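Local coordinates for protein probable enoyl-CoA hydratase/isomerase (Mycobacterium abscessus, PDB 3SWX) that probably acts as an enoyl-CoA hydratase or isomerase of the crotonase family, working on the acyl chain of a coenzyme A thioester, at residues B[53-61]-B[194-205]; B[210-221]-B[230-241]. All blocks are in the same frame, centred on the assembly; numbering follows the deposited sequence.

Interaction 1 lies in the core and interaction 2 toward the C-terminal end, with centres about 22 Å apart. Both segments of interaction 1 come before those of interaction 2 in the chain. Interaction 1 packs helix 193-205 on strand 56-61 of the six-stranded sheet. Interaction 2 pairs helices 209-225 and 227-242. Helices 193-205 and 209-225 follow each other directly, and the two contacts touch where I204 CG2 meets V212 CG1 at 4.1 Å. The layer on the sheet thus leads straight into the helical hairpin. Both contacts also touch the second subunit of the three-chain assembly, so both lie beside a subunit interface.

Interaction 1 (B[53-61]-B[194-205]); sequences DLRAAVLYG and VDTAIAIAQTIA
From R55 to Y60 the chain runs antiparallel to helix 194-205, with A56 beside A201 and V58 beside I198 by CA positions; the axes of strand 56-61 and the helix approach to 8.1 Å at 170°. This is helix-on-sheet packing in the crotonase fold. Strand 56-61 lies inside the six-stranded sheet, between strands 19-24 and 105-109, and the helix covers one face. The strand alternates as expected: A56, V58 and Y60 point toward the helix, while A57 and L59 point away.

V58 is the middle of the contact. Its two methyls divide the work. CG2 sits against A201 CB at 3.8 Å and I198 CG1 at 4.0 Å, and CG1 meets A197 CB at 4.0 Å. The small residues let the helix come close: A56 CB and A201 CB are 3.9 Å apart.

At one end, V194 lays CG1 over one face of the Y60 ring, in a CH-pi contact with CG1 4.2 Å from the ring centroid. Its CG2 touches the ring near CG and CD2. With CG between the backbone N and the carbonyl carbon (chi1 72°), the Y60 ring lies against V194. Its OH is hydrogen-bonded to E62 and R14, outside this contact.

At the other end, R55 CB packs on A205 CB, and the extended side chain carries on past A205. The guanidinium is also hydrogen-bonded through NH2 to F262 O and makes a cation-pi contact with Y18. Its NH1 gives a hydrogen bond to A205 O at 2.8 Å, close to the guanidinium plane and nearly in line with the carbonyl, the C=O...N angle being 163°.

Interaction 2 (B[210-221]-B[230-241]); sequences LGVQATLRNARL and AEEQLVPTVREL
N218 sets its CG opposite the backbone N (chi1 -167°), which carries the amide across to A230. T237 places CG2 the same way, toward A214, and keeps OG1 beside its own backbone N.

N218 ND2 donates to A230 O at 3.1 Å. The bond is almost straight (175° at the hydrogen) and lies in the amide plane, but the donor is tilted from the plane of the carbonyl. On the other side of the amide, OD1 accepts from T151 OG1 of the second subunit. Two bonds of opposite sense therefore fix which end is N and which is O. L234 CD2 comes in at about a right angle to this side chain and touches OD1 at 3.5 Å.

The two helices form an antiparallel helical hairpin in the C-terminal part of the crotonase fold. Their axes come within 9.4 Å at 159°. At P236 proline has no N-H to give to the preceding turn, and the second helix kinks there. Just past the kink, T237 OG1 donates to Q233 O at 2.7 Å, from the face opposite to the one used by T237 N. The hairpin also lies against the second subunit: E231 makes a salt bridge to R224 there, and Y145 there bonds to L234 O.

Apolar contacts follow along the helices. The L221 and Q233 side chains cross at about a right angle, with L221 CD2 3.6 Å from Q233 CG. A214 CB meets T237 CG2 at 3.7 Å and also touches L241 CD1. L241 CD2 reaches L210 CB at 3.6 Å.

R217 adds a polar link. It bends at chi3 and brings its guanidinium obliquely past T237 CG2. A water accepts from R217 NH2 at 2.8 Å and lies at the edge of the guanidinium. The same water comes very close to T237 OG1, though that distance is short enough to be doubtful.

Interaction 1 (B[53-61]-B[194-205])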
loop_
_atom_site.group_PDB
_atom_site.type_symbol
_atom_site.label_atom_id
_atom_site.label_comp_id
_atom_site.label_asym_id
_atom_site.label_seq_id
_atom_site.Cartn_x
_atom_site.Cartn_y
_atom_site.Cartn_z
ATOM N N ASP B 53 28.082 -10.383 -14.439
ATOM C CA ASP B 53 27.556 -11.567 -15.121
ATOM C C ASP B 53 26.216 -12.017 -14.522
ATOM O O ASP B 53 25.516 -12.837 -15.123
ATOM C CB ASP B 53 28.531 -12.745 -15.022
ATOM C CG ASP B 53 29.736 -12.601 -15.924
ATOM O OD1 ASP B 53 29.730 -11.743 -16.839
ATOM O OD2 ASP B 53 30.696 -13.374 -15.717
ATOM N N LEU B 54 25.860 -11.504 -13.349
ATOM C CA LEU B 54 24.666 -11.970 -12.655
ATOM C C LEU B 54 23.531 -10.965 -12.797
ATOM O O LEU B 54 23.726 -9.768 -12.623
ATOM C CB LEU B 54 24.984 -12.269 -11.195
ATOM C CG LEU B 54 26.046 -13.361 -11.015
ATOM C CD1 LEU B 54 26.446 -13.516 -9.532
ATOM C CD2 LEU B 54 25.588 -14.724 -11.609
ATOM N N ARG B 55 22.347 -11.475 -13.113
ATOM C CA ARG B 55 21.193 -10.641 -13.403
ATOM C C ARG B 55 20.048 -10.782 -12.396
ATOM O O ARG B 55 19.121 -9.979 -12.423
ATOM C CB ARG B 55 20.670 -10.988 -14.804
ATOM C CG ARG B 55 21.689 -10.751 -15.919
ATOM C CD ARG B 55 21.125 -11.060 -17.294
ATOM N NE ARG B 55 22.070 -10.638 -18.331
ATOM C CZ ARG B 55 21.794 -10.564 -19.636
ATOM N NH1 ARG B 55 20.596 -10.882 -20.101
ATOM N NH2 ARG B 55 22.715 -10.141 -20.486
ATOM N N ALA B 56 20.105 -11.820 -11.559
ATOM C CA ALA B 56 19.082 -12.126 -10.556
ATOM C C ALA B 56 19.677 -13.054 -9.502
ATOM O O ALA B 56 20.654 -13.745 -9.764
ATOM C CB ALA B 56 17.883 -12.771 -11.193
ATOM N N ALA B 57 19.112 -13.045 -8.306
ATOM C CA ALA B 57 19.546 -13.940 -7.252
ATOM C C ALA B 57 18.326 -14.534 -6.524
ATOM O O ALA B 57 17.338 -13.836 -6.274
ATOM C CB ALA B 57 20.487 -13.229 -6.253
ATOM N N VAL B 58 18.453 -15.810 -6.156
ATOM C CA VAL B 58 17.420 -16.577 -5.464
ATOM C C VAL B 58 17.985 -17.005 -4.120
ATOM O O VAL B 58 19.073 -17.553 -4.067
ATOM C CB VAL B 58 17.024 -17.808 -6.279
ATOM C CG1 VAL B 58 16.139 -18.738 -5.477
ATOM C CG2 VAL B 58 16.299 -17.378 -7.537
ATOM N N LEU B 59 17.250 -16.725 -3.040
ATOM C CA LEU B 59 17.649 -17.080 -1.690
ATOM C C LEU B 59 16.574 -17.987 -1.089
ATOM O O LEU B 59 15.380 -17.666 -1.140
ATOM C CB LEU B 59 17.817 -15.821 -0.831
ATOM C CG LEU B 59 18.134 -16.019 0.662
ATOM C CD1 LEU B 59 19.450 -16.766 0.865
ATOM C CD2 LEU B 59 18.186 -14.646 1.341
ATOM N N TYR B 60 17.012 -19.137 -0.575
ATOM C CA TYR B 60 16.132 -20.149 0.020
ATOM C C TYR B 60 16.904 -20.735 1.199
ATOM O O TYR B 60 18.041 -20.320 1.471
ATOM C CB TYR B 60 15.767 -21.239 -1.005
ATOM C CG TYR B 60 16.925 -22.146 -1.308
ATOM C CD1 TYR B 60 17.971 -21.715 -2.127
ATOM C CD2 TYR B 60 17.000 -23.428 -0.748
ATOM C CE1 TYR B 60 19.045 -22.523 -2.373
ATOM C CE2 TYR B 60 18.063 -24.241 -0.998
ATOM C CZ TYR B 60 19.087 -23.787 -1.814
ATOM O OH TYR B 60 20.167 -24.594 -2.066
ATOM N N GLY B 61 16.287 -21.669 1.910
ATOM C CA GLY B 61 16.949 -22.372 3.007
ATOM C C GLY B 61 16.996 -23.878 2.781
ATOM O O GLY B 61 16.018 -24.440 2.340
ATOM N N VAL B 194 11.721 -23.261 -4.578
ATOM C CA VAL B 194 13.035 -22.887 -5.133
ATOM C C VAL B 194 13.014 -22.937 -6.672
ATOM O O VAL B 194 13.385 -21.975 -7.325
ATOM C CB VAL B 194 14.184 -23.765 -4.609
ATOM C CG1 VAL B 194 15.533 -23.129 -4.995
ATOM C CG2 VAL B 194 14.088 -23.974 -3.084
ATOM N N ASP B 195 12.527 -24.026 -7.253
ATOM C CA ASP B 195 12.420 -24.093 -8.728
ATOM C C ASP B 195 11.487 -23.034 -9.332
ATOM O O ASP B 195 11.761 -22.553 -10.421
ATOM C CB ASP B 195 11.983 -25.477 -9.203
ATOM C CG ASP B 195 13.030 -26.552 -8.920
ATOM O OD1 ASP B 195 14.239 -26.234 -8.834
ATOM O OD2 ASP B 195 12.628 -27.707 -8.773
ATOM N N THR B 196 10.404 -22.672 -8.641
ATOM C CA THR B 196 9.515 -21.637 -9.153
ATOM C C THR B 196 10.246 -20.305 -9.118
ATOM O O THR B 196 10.195 -19.550 -10.101
ATOM C CB THR B 196 8.164 -21.580 -8.396
ATOM O OG1 THR B 196 7.505 -22.844 -8.530
ATOM C CG2 THR B 196 7.237 -20.479 -8.950
ATOM N N ALA B 197 10.971 -20.043 -8.031
ATOM C CA ALA B 197 11.724 -18.794 -7.914
ATOM C C ALA B 197 12.840 -18.677 -8.975
ATOM O O ALA B 197 13.038 -17.606 -9.536
ATOM C CB ALA B 197 12.300 -18.635 -6.491
ATOM N N ILE B 198 13.538 -19.774 -9.272
ATOM C CA ILE B 198 14.597 -19.766 -10.308
ATOM C C ILE B 198 13.973 -19.563 -11.694
ATOM O O ILE B 198 14.514 -18.832 -12.517
ATOM C CB ILE B 198 15.444 -21.056 -10.283
ATOM C CG1 ILE B 198 16.285 -21.142 -9.011
ATOM C CG2 ILE B 198 16.381 -21.180 -11.530
ATOM C CD1 ILE B 198 16.761 -22.574 -8.694
ATOM N N ALA B 199 12.828 -20.188 -11.971
ATOM C CA ALA B 199 12.208 -19.973 -13.282
ATOM C C ALA B 199 11.920 -18.466 -13.468
ATOM O O ALA B 199 12.190 -17.894 -14.541
ATOM C CB ALA B 199 10.930 -20.831 -13.466
ATOM N N ILE B 200 11.403 -17.818 -12.419
ATOM C CA ILE B 200 11.083 -16.393 -12.502
ATOM C C ILE B 200 12.347 -15.547 -12.643
ATOM O O ILE B 200 12.369 -14.566 -13.384
ATOM C CB ILE B 200 10.238 -15.897 -11.291
ATOM C CG1 ILE B 200 8.877 -16.609 -11.253
ATOM C CG2 ILE B 200 10.017 -14.377 -11.408
ATOM C CD1 ILE B 200 8.182 -16.581 -9.883
ATOM N N ALA B 201 13.373 -15.921 -11.891
ATOM C CA ALA B 201 14.695 -15.311 -11.989
ATOM C C ALA B 201 15.243 -15.403 -13.419
ATOM O O ALA B 201 15.798 -14.446 -13.929
ATOM C CB ALA B 201 15.656 -16.014 -11.001
ATOM N N GLN B 202 15.061 -16.555 -14.068
ATOM C CA GLN B 202 15.505 -16.718 -15.452
ATOM C C GLN B 202 14.714 -15.805 -16.404
ATOM O O GLN B 202 15.272 -15.280 -17.373
ATOM C CB GLN B 202 15.396 -18.182 -15.895
ATOM C CG GLN B 202 16.341 -19.142 -15.181
ATOM C CD GLN B 202 17.828 -18.879 -15.451
ATOM O OE1 GLN B 202 18.188 -18.078 -16.324
ATOM N NE2 GLN B 202 18.700 -19.548 -14.673
ATOM N N THR B 203 13.426 -15.610 -16.136
ATOM C CA THR B 203 12.634 -14.693 -16.967
ATOM C C THR B 203 13.180 -13.295 -16.848
ATOM O O THR B 203 13.341 -12.598 -17.857
ATOM C CB THR B 203 11.153 -14.709 -16.594
ATOM O OG1 THR B 203 10.663 -16.040 -16.788
ATOM C CG2 THR B 203 10.362 -13.754 -17.482
ATOM N N ILE B 204 13.503 -12.910 -15.613
ATOM C CA ILE B 204 14.124 -11.611 -15.340
ATOM C C ILE B 204 15.426 -11.482 -16.107
ATOM O O ILE B 204 15.696 -10.434 -16.723
ATOM C CB ILE B 204 14.358 -11.393 -13.822
ATOM C CG1 ILE B 204 13.018 -11.216 -13.105
ATOM C CG2 ILE B 204 15.190 -10.136 -13.581
ATOM C CD1 ILE B 204 13.122 -11.057 -11.597
ATOM N N ALA B 205 16.211 -12.562 -16.096
ATOM C CA ALA B 205 17.508 -12.592 -16.770
ATOM C C ALA B 205 17.448 -12.551 -18.307
ATOM O O ALA B 205 18.459 -12.263 -18.951
ATOM C CB ALA B 205 18.334 -13.812 -16.282
#

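Interaction 2 (B[210-221]-B[230-241])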
loop_
_atom_site.group_PDB
_atom_site.type_symbol
_atom_site.label_atom_id
_atom_site.label_comp_id
_atom_site.label_asym_id
_atom_site.label_seq_id
_atom_site.Cartn_x
_atom_site.Cartn_y
_atom_site.Cartn_z
ATOM N N LEU B 210 19.889 -3.283 -17.779
ATOM C CA LEU B 210 19.910 -1.864 -17.392
ATOM C C LEU B 210 18.479 -1.343 -17.183
ATOM O O LEU B 210 18.251 -0.427 -16.413
ATOM C CB LEU B 210 20.630 -1.005 -18.448
ATOM C CG LEU B 210 22.089 -1.314 -18.776
ATOM C CD1 LEU B 210 22.579 -0.320 -19.834
ATOM C CD2 LEU B 210 22.992 -1.300 -17.541
ATOM N N GLY B 211 17.528 -1.934 -17.890
ATOM C CA GLY B 211 16.104 -1.609 -17.712
ATOM C C GLY B 211 15.585 -2.161 -16.397
ATOM O O GLY B 211 14.828 -1.503 -15.702
ATOM N N VAL B 212 15.993 -3.389 -16.074
ATOM C CA VAL B 212 15.658 -4.015 -14.793
ATOM C C VAL B 212 16.229 -3.132 -13.672
ATOM O O VAL B 212 15.542 -2.783 -12.715
ATOM C CB VAL B 212 16.186 -5.497 -14.741
ATOM C CG1 VAL B 212 16.059 -6.111 -13.337
ATOM C CG2 VAL B 212 15.463 -6.377 -15.795
ATOM N N GLN B 213 17.480 -2.724 -13.835
ATOM C CA GLN B 213 18.169 -1.920 -12.831
ATOM C C GLN B 213 17.515 -0.568 -12.663
ATOM O O GLN B 213 17.309 -0.115 -11.529
ATOM C CB GLN B 213 19.637 -1.759 -13.178
ATOM C CG GLN B 213 20.449 -3.033 -12.960
ATOM C CD GLN B 213 21.875 -2.866 -13.420
ATOM O OE1 GLN B 213 22.413 -1.753 -13.391
ATOM N NE2 GLN B 213 22.508 -3.967 -13.822
ATOM N N ALA B 214 17.156 0.049 -13.784
ATOM C CA ALA B 214 16.448 1.339 -13.767
ATOM C C ALA B 214 15.085 1.232 -13.060
ATOM O O ALA B 214 14.685 2.126 -12.345
ATOM C CB ALA B 214 16.292 1.900 -15.210
ATOM N N THR B 215 14.366 0.146 -13.300
ATOM C CA THR B 215 13.092 -0.121 -12.625
ATOM C C THR B 215 13.242 -0.136 -11.079
ATOM O O THR B 215 12.483 0.526 -10.348
ATOM C CB THR B 215 12.482 -1.460 -13.129
ATOM O OG1 THR B 215 12.308 -1.408 -14.560
ATOM C CG2 THR B 215 11.138 -1.707 -12.487
ATOM N N LEU B 216 14.242 -0.863 -10.595
ATOM C CA LEU B 216 14.527 -0.948 -9.177
ATOM C C LEU B 216 14.974 0.407 -8.645
ATOM O O LEU B 216 14.497 0.827 -7.617
ATOM C CB LEU B 216 15.599 -2.021 -8.893
ATOM C CG LEU B 216 15.140 -3.476 -8.993
ATOM C CD1 LEU B 216 16.304 -4.431 -8.848
ATOM C CD2 LEU B 216 14.097 -3.767 -7.923
ATOM N N ARG B 217 15.858 1.087 -9.378
ATOM C CA ARG B 217 16.428 2.364 -8.948
ATOM C C ARG B 217 15.364 3.456 -8.809
ATOM O O ARG B 217 15.285 4.133 -7.781
ATOM C CB ARG B 217 17.561 2.809 -9.903
ATOM C CG ARG B 217 18.327 4.076 -9.448
ATOM C CD ARG B 217 19.589 4.350 -10.286
ATOM N NE ARG B 217 19.285 4.549 -11.703
ATOM C CZ ARG B 217 19.538 3.685 -12.690
ATOM N NH1 ARG B 217 20.122 2.509 -12.468
ATOM N NH2 ARG B 217 19.181 4.008 -13.926
ATOM N N ASN B 218 14.531 3.625 -9.822
ATOM C CA ASN B 218 13.535 4.668 -9.757
ATOM C C ASN B 218 12.473 4.366 -8.695
ATOM O O ASN B 218 12.040 5.273 -7.989
ATOM C CB ASN B 218 12.900 4.887 -11.115
ATOM C CG ASN B 218 12.099 6.153 -11.169
ATOM O OD1 ASN B 218 10.879 6.147 -10.941
ATOM N ND2 ASN B 218 12.786 7.271 -11.446
ATOM N N ALA B 219 12.056 3.094 -8.603
ATOM C CA ALA B 219 11.114 2.660 -7.585
ATOM C C ALA B 219 11.642 2.966 -6.174
ATOM O O ALA B 219 10.894 3.477 -5.331
ATOM C CB ALA B 219 10.802 1.146 -7.728
ATOM N N ARG B 220 12.919 2.663 -5.921
ATOM C CA ARG B 220 13.512 2.970 -4.615
ATOM C C ARG B 220 13.613 4.465 -4.328
ATOM O O ARG B 220 13.391 4.890 -3.206
ATOM C CB ARG B 220 14.889 2.359 -4.458
ATOM C CG ARG B 220 14.908 0.846 -4.362
ATOM C CD ARG B 220 16.301 0.388 -3.957
ATOM N NE ARG B 220 16.599 -0.987 -4.358
ATOM C CZ ARG B 220 16.076 -2.084 -3.817
ATOM N NH1 ARG B 220 15.185 -2.002 -2.847
ATOM N NH2 ARG B 220 16.458 -3.296 -4.256
ATOM N N LEU B 221 13.974 5.247 -5.344
ATOM C CA LEU B 221 14.066 6.709 -5.218
ATOM C C LEU B 221 12.717 7.303 -4.812
ATOM O O LEU B 221 12.664 8.179 -3.954
ATOM C CB LEU B 221 14.544 7.341 -6.524
ATOM C CG LEU B 221 14.817 8.853 -6.484
ATOM C CD1 LEU B 221 15.748 9.194 -5.350
ATOM C CD2 LEU B 221 15.366 9.346 -7.844
ATOM N N ALA B 230 11.483 10.899 -8.058
ATOM C CA ALA B 230 11.398 9.820 -9.033
ATOM C C ALA B 230 10.912 10.346 -10.397
ATOM O O ALA B 230 11.493 10.035 -11.445
ATOM C CB ALA B 230 10.504 8.676 -8.490
ATOM N N GLU B 231 9.882 11.190 -10.377
ATOM C CA GLU B 231 9.335 11.770 -11.599
ATOM C C GLU B 231 10.391 12.481 -12.425
ATOM O O GLU B 231 10.456 12.323 -13.630
ATOM C CB GLU B 231 8.214 12.756 -11.268
ATOM C CG GLU B 231 6.898 12.082 -11.011
ATOM C CD GLU B 231 5.852 13.031 -10.505
ATOM O OE1 GLU B 231 6.105 14.256 -10.408
ATOM O OE2 GLU B 231 4.761 12.545 -10.202
ATOM N N GLU B 232 11.203 13.284 -11.755
ATOM C CA GLU B 232 12.243 14.080 -12.388
ATOM C C GLU B 232 13.244 13.194 -13.137
ATOM O O GLU B 232 13.805 13.585 -14.130
ATOM C CB GLU B 232 12.941 14.893 -11.272
ATOM C CG GLU B 232 13.840 15.943 -11.738
ATOM C CD GLU B 232 14.534 16.702 -10.599
ATOM O OE1 GLU B 232 14.760 16.131 -9.511
ATOM O OE2 GLU B 232 14.901 17.855 -10.851
ATOM N N GLN B 233 13.461 11.979 -12.661
ATOM C CA GLN B 233 14.372 11.055 -13.327
ATOM C C GLN B 233 13.753 10.237 -14.476
ATOM O O GLN B 233 14.489 9.582 -15.198
ATOM C CB GLN B 233 14.940 10.055 -12.306
ATOM C CG GLN B 233 15.683 10.672 -11.165
ATOM C CD GLN B 233 16.878 11.449 -11.614
ATOM O OE1 GLN B 233 17.395 11.233 -12.721
ATOM N NE2 GLN B 233 17.345 12.361 -10.758
ATOM N N LEU B 234 12.426 10.233 -14.632
ATOM C CA LEU B 234 11.782 9.275 -15.547
ATOM C C LEU B 234 12.273 9.388 -16.998
ATOM O O LEU B 234 12.784 8.404 -17.566
ATOM C CB LEU B 234 10.256 9.412 -15.517
ATOM C CG LEU B 234 9.564 8.967 -14.227
ATOM C CD1 LEU B 234 8.107 9.368 -14.277
ATOM C CD2 LEU B 234 9.733 7.458 -14.005
ATOM N N VAL B 235 12.142 10.577 -17.581
ATOM C CA VAL B 235 12.549 10.797 -18.979
ATOM C C VAL B 235 14.091 10.827 -19.132
ATOM O O VAL B 235 14.622 10.240 -20.077
ATOM C CB VAL B 235 11.889 12.083 -19.599
ATOM C CG1 VAL B 235 12.389 12.346 -21.042
ATOM C CG2 VAL B 235 10.358 11.986 -19.576
ATOM N N PRO B 236 14.825 11.487 -18.219
ATOM C CA PRO B 236 16.294 11.382 -18.368
ATOM C C PRO B 236 16.831 9.943 -18.341
ATOM O O PRO B 236 17.758 9.613 -19.070
ATOM C CB PRO B 236 16.825 12.188 -17.179
ATOM C CG PRO B 236 15.768 13.187 -16.938
ATOM C CD PRO B 236 14.454 12.531 -17.259
ATOM N N THR B 237 16.249 9.093 -17.502
ATOM C CA THR B 237 16.632 7.689 -17.455
ATOM C C THR B 237 16.254 6.959 -18.741
ATOM O O THR B 237 17.053 6.193 -19.262
ATOM C CB THR B 237 16.019 7.010 -16.249
ATOM O OG1 THR B 237 16.460 7.695 -15.074
ATOM C CG2 THR B 237 16.406 5.507 -16.178
ATOM N N VAL B 238 15.069 7.200 -19.295
ATOM C CA VAL B 238 14.735 6.512 -20.539
ATOM C C VAL B 238 15.594 6.997 -21.694
ATOM O O VAL B 238 15.938 6.204 -22.579
ATOM C CB VAL B 238 13.237 6.537 -20.924
ATOM C CG1 VAL B 238 12.856 7.824 -21.698
ATOM C CG2 VAL B 238 12.924 5.282 -21.740
ATOM N N ARG B 239 15.965 8.270 -21.672
ATOM C CA ARG B 239 16.849 8.833 -22.703
ATOM C C ARG B 239 18.203 8.116 -22.704
ATOM O O ARG B 239 18.681 7.688 -23.757
ATOM C CB ARG B 239 17.021 10.329 -22.474
ATOM C CG ARG B 239 17.841 11.083 -23.529
ATOM C CD ARG B 239 17.907 12.598 -23.190
ATOM N NE ARG B 239 16.585 13.112 -22.801
ATOM C CZ ARG B 239 16.346 14.040 -21.860
ATOM N NH1 ARG B 239 17.336 14.616 -21.161
ATOM N NH2 ARG B 239 15.089 14.404 -21.609
ATOM N N GLU B 240 18.786 7.961 -21.516
ATOM C CA GLU B 240 20.042 7.239 -21.335
ATOM C C GLU B 240 19.949 5.791 -21.783
ATOM O O GLU B 240 20.896 5.282 -22.370
ATOM C CB GLU B 240 20.493 7.266 -19.867
ATOM N N LEU B 241 18.828 5.124 -21.496
ATOM C CA LEU B 241 18.638 3.737 -21.926
ATOM C C LEU B 241 18.501 3.629 -23.455
ATOM O O LEU B 241 19.058 2.719 -24.036
ATOM C CB LEU B 241 17.434 3.089 -21.236
ATOM C CG LEU B 241 17.573 2.840 -19.723
ATOM C CD1 LEU B 241 16.239 2.380 -19.154
ATOM C CD2 LEU B 241 18.679 1.854 -19.398
HETATM O O HOH W 1 18.326 6.678 -13.717
#